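Local coordinates for hypoxanthine-guanine phosphoribosyltransferase (Thermus thermophilus, PDB 3ACD), which probably catalyses the magnesium-dependent transfer of a phosphoribosyl group from PRPP to hypoxanthine or guanine, yielding IMP or GMP in purine salvage, at residues E29-Y34 and A58-L63. Residues are numbered along the deposited sequence; the frame is centred on the assembly and turned at random.
Sequences EIARDY and AIPLPL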
ATOM      1  N   GLU A  29       2.711  -9.241  17.692  1.00 18.46           N
ATOM      2  CA  GLU A  29       3.125 -10.640  17.720  1.00 19.06           C
ATOM      3  C   GLU A  29       4.351 -10.837  16.837  1.00 17.67           C
ATOM      4  O   GLU A  29       5.308 -11.510  17.223  1.00 18.46           O
ATOM      5  CB  GLU A  29       2.005 -11.560  17.219  1.00 21.97           C
ATOM      6  CG  GLU A  29       0.692 -11.467  17.977  1.00 27.67           C
ATOM      7  CD  GLU A  29      -0.284 -12.568  17.586  1.00 32.82           C
ATOM      8  OE1 GLU A  29      -0.457 -12.814  16.374  1.00 34.25           O
ATOM      9  OE2 GLU A  29      -0.885 -13.184  18.490  1.00 35.74           O
ATOM     10  N   ILE A  30       4.316 -10.253  15.643  1.00 16.89           N
ATOM     11  CA  ILE A  30       5.431 -10.375  14.713  1.00 15.66           C
ATOM     12  C   ILE A  30       6.701  -9.773  15.307  1.00 16.25           C
ATOM     13  O   ILE A  30       7.772 -10.373  15.235  1.00 16.71           O
ATOM     14  CB  ILE A  30       5.100  -9.681  13.364  1.00 15.93           C
ATOM     15  CG1 ILE A  30       4.013 -10.476  12.637  1.00 13.83           C
ATOM     16  CG2 ILE A  30       6.355  -9.573  12.500  1.00 14.78           C
ATOM     17  CD1 ILE A  30       3.460  -9.806  11.396  1.00 15.00           C
ATOM     18  N   ALA A  31       6.574  -8.591  15.902  1.00 16.76           N
ATOM     19  CA  ALA A  31       7.718  -7.913  16.502  1.00 18.02           C
ATOM     20  C   ALA A  31       8.348  -8.792  17.582  1.00 19.34           C
ATOM     21  O   ALA A  31       9.571  -8.883  17.690  1.00 17.02           O
ATOM     22  CB  ALA A  31       7.280  -6.579  17.093  1.00 17.15           C
ATOM     23  N   ARG A  32       7.502  -9.442  18.371  1.00 19.78           N
ATOM     24  CA  ARG A  32       7.969 -10.323  19.437  1.00 22.82           C
ATOM     25  C   ARG A  32       8.621 -11.577  18.864  1.00 21.83           C
ATOM     26  O   ARG A  32       9.719 -11.957  19.275  1.00 21.43           O
ATOM     27  CB  ARG A  32       6.802 -10.732  20.341  1.00 26.68           C
ATOM     28  CG  ARG A  32       7.180 -11.755  21.402  1.00 34.54           C
ATOM     29  CD  ARG A  32       5.968 -12.260  22.168  1.00 42.52           C
ATOM     30  NE  ARG A  32       5.306 -11.199  22.921  1.00 49.32           N
ATOM     31  CZ  ARG A  32       4.270 -11.395  23.732  1.00 52.52           C
ATOM     32  NH1 ARG A  32       3.776 -12.614  23.896  1.00 53.73           N
ATOM     33  NH2 ARG A  32       3.728 -10.371  24.378  1.00 54.31           N
ATOM     34  N   ASP A  33       7.940 -12.216  17.915  1.00 20.21           N
ATOM     35  CA  ASP A  33       8.452 -13.434  17.295  1.00 19.23           C
ATOM     36  C   ASP A  33       9.750 -13.211  16.531  1.00 19.94           C
ATOM     37  O   ASP A  33      10.599 -14.099  16.468  1.00 18.91           O
ATOM     38  CB  ASP A  33       7.417 -14.031  16.332  1.00 18.77           C
ATOM     39  CG  ASP A  33       6.194 -14.578  17.043  1.00 20.60           C
ATOM     40  OD1 ASP A  33       6.195 -14.626  18.292  1.00 18.19           O
ATOM     41  OD2 ASP A  33       5.233 -14.971  16.347  1.00 17.77           O
ATOM     42  N   TYR A  34       9.901 -12.024  15.950  1.00 19.77           N
ATOM     43  CA  TYR A  34      11.089 -11.709  15.164  1.00 19.37           C
ATOM     44  C   TYR A  34      12.110 -10.821  15.856  1.00 19.96           C
ATOM     45  O   TYR A  34      12.910 -10.156  15.196  1.00 20.11           O
ATOM     46  CB  TYR A  34      10.675 -11.071  13.837  1.00 18.25           C
ATOM     47  CG  TYR A  34      10.049 -12.052  12.876  1.00 16.78           C
ATOM     48  CD1 TYR A  34      10.773 -12.556  11.798  1.00 15.36           C
ATOM     49  CD2 TYR A  34       8.744 -12.505  13.066  1.00 16.40           C
ATOM     50  CE1 TYR A  34      10.214 -13.482  10.931  1.00 13.80           C
ATOM     51  CE2 TYR A  34       8.176 -13.434  12.207  1.00 15.40           C
ATOM     52  CZ  TYR A  34       8.916 -13.918  11.140  1.00 14.99           C
ATOM     53  OH  TYR A  34       8.363 -14.840  10.287  1.00 14.87           O
ATOM     54  N   ALA A  58       3.022  -1.237  12.579  1.00 14.55           N
ATOM     55  CA  ALA A  58       2.807  -1.819  13.904  1.00 15.94           C
ATOM     56  C   ALA A  58       3.903  -2.839  14.215  1.00 15.01           C
ATOM     57  O   ALA A  58       3.778  -3.637  15.142  1.00 14.98           O
ATOM     58  CB  ALA A  58       1.436  -2.482  13.975  1.00 16.06           C
ATOM     59  N   ILE A  59       4.978  -2.811  13.430  1.00 14.15           N
ATOM     60  CA  ILE A  59       6.100  -3.720  13.638  1.00 14.20           C
ATOM     61  C   ILE A  59       7.377  -2.907  13.854  1.00 15.75           C
ATOM     62  O   ILE A  59       8.073  -2.554  12.899  1.00 14.23           O
ATOM     63  CB  ILE A  59       6.322  -4.650  12.428  1.00 13.30           C
ATOM     64  CG1 ILE A  59       5.068  -5.488  12.168  1.00 13.86           C
ATOM     65  CG2 ILE A  59       7.511  -5.573  12.694  1.00 14.77           C
ATOM     66  CD1 ILE A  59       5.147  -6.314  10.899  1.00 12.53           C
ATOM     67  N   PRO A  60       7.692  -2.590  15.118  1.00 17.35           N
ATOM     68  CA  PRO A  60       8.897  -1.815  15.423  1.00 18.24           C
ATOM     69  C   PRO A  60      10.172  -2.653  15.374  1.00 20.00           C
ATOM     70  O   PRO A  60      10.766  -2.970  16.406  1.00 19.65           O
ATOM     71  CB  PRO A  60       8.601  -1.261  16.816  1.00 19.39           C
ATOM     72  CG  PRO A  60       7.798  -2.350  17.434  1.00 19.85           C
ATOM     73  CD  PRO A  60       6.854  -2.752  16.320  1.00 18.12           C
ATOM     74  N   LEU A  61      10.577  -3.002  14.155  1.00 19.48           N
ATOM     75  CA  LEU A  61      11.780  -3.786  13.895  1.00 18.99           C
ATOM     76  C   LEU A  61      12.374  -3.302  12.580  1.00 18.51           C
ATOM     77  O   LEU A  61      11.673  -2.706  11.763  1.00 16.41           O
ATOM     78  CB  LEU A  61      11.444  -5.271  13.727  1.00 19.38           C
ATOM     79  CG  LEU A  61      11.025  -6.129  14.917  1.00 20.71           C
ATOM     80  CD1 LEU A  61      10.632  -7.516  14.416  1.00 22.01           C
ATOM     81  CD2 LEU A  61      12.174  -6.226  15.908  1.00 20.39           C
ATOM     82  N   PRO A  62      13.680  -3.532  12.364  1.00 18.47           N
ATOM     83  CA  PRO A  62      14.269  -3.094  11.097  1.00 18.08           C
ATOM     84  C   PRO A  62      13.797  -4.135  10.089  1.00 18.31           C
ATOM     85  O   PRO A  62      13.901  -5.336  10.339  1.00 17.83           O
ATOM     86  CB  PRO A  62      15.766  -3.180  11.368  1.00 20.36           C
ATOM     87  CG  PRO A  62      15.858  -4.359  12.297  1.00 19.76           C
ATOM     88  CD  PRO A  62      14.704  -4.116  13.250  1.00 17.68           C
ATOM     89  N   LEU A  63      13.253  -3.690   8.966  1.00 15.62           N
ATOM     90  CA  LEU A  63      12.756  -4.635   7.980  1.00 14.92           C
ATOM     91  C   LEU A  63      12.741  -4.043   6.585  1.00 13.33           C
ATOM     92  O   LEU A  63      12.790  -2.824   6.420  1.00 12.20           O
ATOM     93  CB  LEU A  63      11.344  -5.088   8.374  1.00 15.24           C
ATOM     94  CG  LEU A  63      10.277  -4.002   8.585  1.00 17.69           C
ATOM     95  CD1 LEU A  63       9.725  -3.531   7.244  1.00 18.45           C
ATOM     96  CD2 LEU A  63       9.142  -4.571   9.435  1.00 15.74           C
TER
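Tyr34 carries the one flat side chain that takes part, and it meets Leu61 through its CB, not its ring: Leu61 CD1 lies 3.6 Å from Tyr34 CB, while at the ring's edge, in plane, sits Ile30 O of the preceding helical turn, which also accepts the Tyr34 N hydrogen bond. The tyrosine's first torsion (chi1 -72°) puts CG anti to the carbonyl carbon, which carries the ring away from 58-63 and leaves CB, with the backbone O, to meet Leu61. The same Leu61 CD1 is 3.6 Å from Ala31 CA and equally near Tyr34 O, showing that this methyl enters the groove between Ala31 and Tyr34, where Tyr34 departs from helical phi/psi (-103°/23°).

One turn back, the side chains of Ile30 and Ile59 meet at a slant. Ile59 CD1 touches both arms of the other branched chain, at 3.8 Å from Ile30 CG2 and 3.9 Å from Ile30 CD1. At Ala31, whose side chain is a lone methyl, the backbones come nearest, its CA 5.3 Å from Ile59 CA, with its CB 3.9 Å from Pro60 CD. Pro60 centres an inverse gamma turn, evidenced by Leu61 N bonding to Ile59 O (2.8 Å). No hydrogen bond spans the segments; methyl and methylene groups make the contact, partly against backbone atoms.

Asn169 of the second subunit hydrogen-bonds Ile59 O and Leu61 O. In this type I phosphoribosyltransferase fold the contact is structural packing, the Ile30 side chain about 12 Å from that of nucleotide-binding Glu102. It joins the end of helix 16-33 to the loop between helix 49-56 and strand 64-70, over the parallel sheet: Ile59 rests on Leu41 of strand 40-45, Ile30 and Tyr34 on Ile99 of strand 97-102 and Tyr146 of strand 146-150.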